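Local coordinates for protein putative alpha-L-fucosidase (Bacteroides thetaiotaomicron, PDB 4H41) that is a putative alpha-L-fucosidase, probably hydrolysing fucose-bearing host glycans, with a TIM-barrel fold, at residues S76-F81 and R125-G130. Residues are numbered along the deposited sequence; the frame is centred on the assembly and turned at random.
Sequences SGYRKF and RYWDTG
A two-pronged salt bridge between R79 and D128 sits at the surface of a TIM barrel, linking two of the loops that follow its parallel strands: a hairpin after strand 70-73 and the short helix 125-129 after strand 115-119. R79 sits at the tip of the hairpin, in a type II' turn from Y78 to F81. Its side chain leaves with CG anti to the carbonyl carbon (chi1 -63°) and runs extended to NE, which carries the guanidinium across to the helix. There NH1 meets D128 OD2 at 3.0 Å and NH2 meets D128 OD1 at 3.0 Å, end-on and on the syn side of each oxygen. Both bonds are nearly straight, although the two flat groups are twisted 27° apart. NE, the third nitrogen, reaches Y78 OH at 3.0 Å, close to the guanidinium plane, while R79 CG lies over one face of the Y78 ring, offset toward its rim. Next to this polar link Y78 CE1 approaches W127 CD1 at 4.2 Å, the side chains crossing at about a right angle; W127 NE1 is hydrogen-bonded to D122 OD2. Replacing R79 by an alanine would probably leave the D128 carboxylate without its cationic mate and the Y78 hydroxyl without the NE bond. With all three nitrogens engaged, the guanidinium is probably held in its rotation, and its paired bonds tie hairpin to helix in a contact of modest size.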
loop_
_atom_site.group_PDB
_atom_site.type_symbol
_atom_site.label_atom_id
_atom_site.label_comp_id
_atom_site.label_asym_id
_atom_site.label_seq_id
_atom_site.Cartn_x
_atom_site.Cartn_y
_atom_site.Cartn_z
ATOM N N SER B 76 13.669 -17.811 -12.619
ATOM C CA SER B 76 13.527 -19.145 -12.085
ATOM C C SER B 76 14.042 -19.290 -10.649
ATOM O O SER B 76 13.653 -20.220 -9.942
ATOM C CB SER B 76 14.197 -20.162 -13.001
ATOM O OG SER B 76 15.557 -19.856 -13.245
ATOM N N GLY B 77 14.857 -18.349 -10.229
ATOM C CA GLY B 77 15.198 -18.166 -8.842
ATOM C C GLY B 77 15.739 -16.782 -8.592
ATOM O O GLY B 77 16.109 -16.051 -9.525
ATOM N N TYR B 78 15.737 -16.402 -7.348
ATOM C CA TYR B 78 16.290 -15.132 -6.915
ATOM C C TYR B 78 17.016 -15.375 -5.599
ATOM O O TYR B 78 16.370 -15.685 -4.592
ATOM C CB TYR B 78 15.216 -14.065 -6.805
ATOM C CG TYR B 78 15.773 -12.761 -6.286
ATOM C CD1 TYR B 78 16.892 -12.169 -6.875
ATOM C CD2 TYR B 78 15.240 -12.160 -5.156
ATOM C CE1 TYR B 78 17.443 -10.999 -6.365
ATOM C CE2 TYR B 78 15.779 -10.981 -4.641
ATOM C CZ TYR B 78 16.885 -10.412 -5.244
ATOM O OH TYR B 78 17.486 -9.300 -4.729
ATOM N N ARG B 79 18.351 -15.287 -5.626
ATOM C CA ARG B 79 19.186 -15.572 -4.454
ATOM C C ARG B 79 18.828 -16.992 -3.941
ATOM O O ARG B 79 18.941 -17.928 -4.736
ATOM C CB ARG B 79 19.060 -14.480 -3.391
ATOM C CG ARG B 79 19.548 -13.113 -3.878
ATOM C CD ARG B 79 19.488 -12.063 -2.794
ATOM N NE ARG B 79 19.736 -10.717 -3.296
ATOM C CZ ARG B 79 20.920 -10.115 -3.411
ATOM N NH1 ARG B 79 22.032 -10.744 -3.064
ATOM N NH2 ARG B 79 20.999 -8.880 -3.894
ATOM N N LYS B 80 18.345 -17.187 -2.690
ATOM C CA LYS B 80 18.076 -18.562 -2.204
ATOM C C LYS B 80 16.659 -19.075 -2.499
ATOM O O LYS B 80 16.367 -20.226 -2.207
ATOM C CB LYS B 80 18.382 -18.676 -0.725
ATOM C CG LYS B 80 19.885 -18.542 -0.481
ATOM C CD LYS B 80 20.293 -18.900 0.948
ATOM C CE LYS B 80 21.782 -19.094 1.039
ATOM N NZ LYS B 80 22.214 -19.503 2.402
ATOM N N PHE B 81 15.828 -18.281 -3.141
ATOM C CA PHE B 81 14.468 -18.707 -3.500
ATOM C C PHE B 81 14.460 -19.256 -4.923
ATOM O O PHE B 81 15.164 -18.741 -5.793
ATOM C CB PHE B 81 13.473 -17.561 -3.341
ATOM C CG PHE B 81 13.180 -17.257 -1.899
ATOM C CD1 PHE B 81 12.224 -17.979 -1.204
ATOM C CD2 PHE B 81 13.940 -16.334 -1.204
ATOM C CE1 PHE B 81 12.018 -17.768 0.155
ATOM C CE2 PHE B 81 13.678 -16.063 0.143
ATOM C CZ PHE B 81 12.785 -16.846 0.838
ATOM N N ARG B 125 24.316 -11.553 -7.281
ATOM C CA ARG B 125 25.708 -11.095 -7.402
ATOM C C ARG B 125 25.831 -9.876 -8.308
ATOM O O ARG B 125 26.572 -8.949 -7.985
ATOM C CB ARG B 125 26.612 -12.213 -7.941
ATOM C CG ARG B 125 26.826 -13.325 -6.930
ATOM C CD ARG B 125 27.792 -14.386 -7.456
ATOM N NE ARG B 125 27.653 -15.629 -6.688
ATOM C CZ ARG B 125 26.933 -16.697 -7.028
ATOM N NH1 ARG B 125 26.297 -16.737 -8.188
ATOM N NH2 ARG B 125 26.878 -17.754 -6.222
ATOM N N TYR B 126 25.103 -9.858 -9.429
ATOM C CA TYR B 126 25.098 -8.689 -10.289
ATOM C C TYR B 126 24.510 -7.480 -9.523
ATOM O O TYR B 126 25.102 -6.397 -9.525
ATOM C CB TYR B 126 24.304 -8.959 -11.582
ATOM C CG TYR B 126 23.740 -7.706 -12.213
ATOM C CD1 TYR B 126 24.574 -6.711 -12.708
ATOM C CD2 TYR B 126 22.372 -7.526 -12.345
ATOM C CE1 TYR B 126 24.058 -5.559 -13.299
ATOM C CE2 TYR B 126 21.846 -6.375 -12.931
ATOM C CZ TYR B 126 22.695 -5.406 -13.437
ATOM O OH TYR B 126 22.221 -4.247 -14.019
ATOM N N TRP B 127 23.376 -7.664 -8.853
ATOM C CA TRP B 127 22.775 -6.541 -8.096
ATOM C C TRP B 127 23.737 -6.006 -7.012
ATOM O O TRP B 127 23.779 -4.808 -6.777
ATOM C CB TRP B 127 21.455 -6.952 -7.458
ATOM C CG TRP B 127 20.386 -7.234 -8.469
ATOM C CD1 TRP B 127 19.746 -8.419 -8.673
ATOM C CD2 TRP B 127 19.883 -6.327 -9.458
ATOM N NE1 TRP B 127 18.854 -8.306 -9.706
ATOM C CE2 TRP B 127 18.935 -7.038 -10.230
ATOM C CE3 TRP B 127 20.119 -4.966 -9.757
ATOM C CZ2 TRP B 127 18.243 -6.448 -11.296
ATOM C CZ3 TRP B 127 19.403 -4.376 -10.806
ATOM C CH2 TRP B 127 18.431 -5.095 -11.511
ATOM N N ASP B 128 24.519 -6.879 -6.398
ATOM C CA ASP B 128 25.460 -6.479 -5.355
ATOM C C ASP B 128 26.771 -5.870 -5.879
ATOM O O ASP B 128 27.484 -5.262 -5.089
ATOM C CB ASP B 128 25.791 -7.685 -4.466
ATOM C CG ASP B 128 24.602 -8.174 -3.662
ATOM O OD1 ASP B 128 23.592 -7.444 -3.597
ATOM O OD2 ASP B 128 24.641 -9.328 -3.184
ATOM N N THR B 129 27.127 -6.061 -7.162
ATOM C CA THR B 129 28.414 -5.589 -7.703
ATOM C C THR B 129 28.342 -4.660 -8.911
ATOM O O THR B 129 29.298 -3.939 -9.158
ATOM C CB THR B 129 29.243 -6.797 -8.155
ATOM O OG1 THR B 129 28.572 -7.462 -9.241
ATOM C CG2 THR B 129 29.567 -7.765 -7.004
ATOM N N GLY B 130 27.299 -4.779 -9.719
ATOM C CA GLY B 130 27.183 -4.034 -10.965
ATOM C C GLY B 130 27.799 -4.757 -12.138
ATOM O O GLY B 130 27.779 -4.225 -13.255
#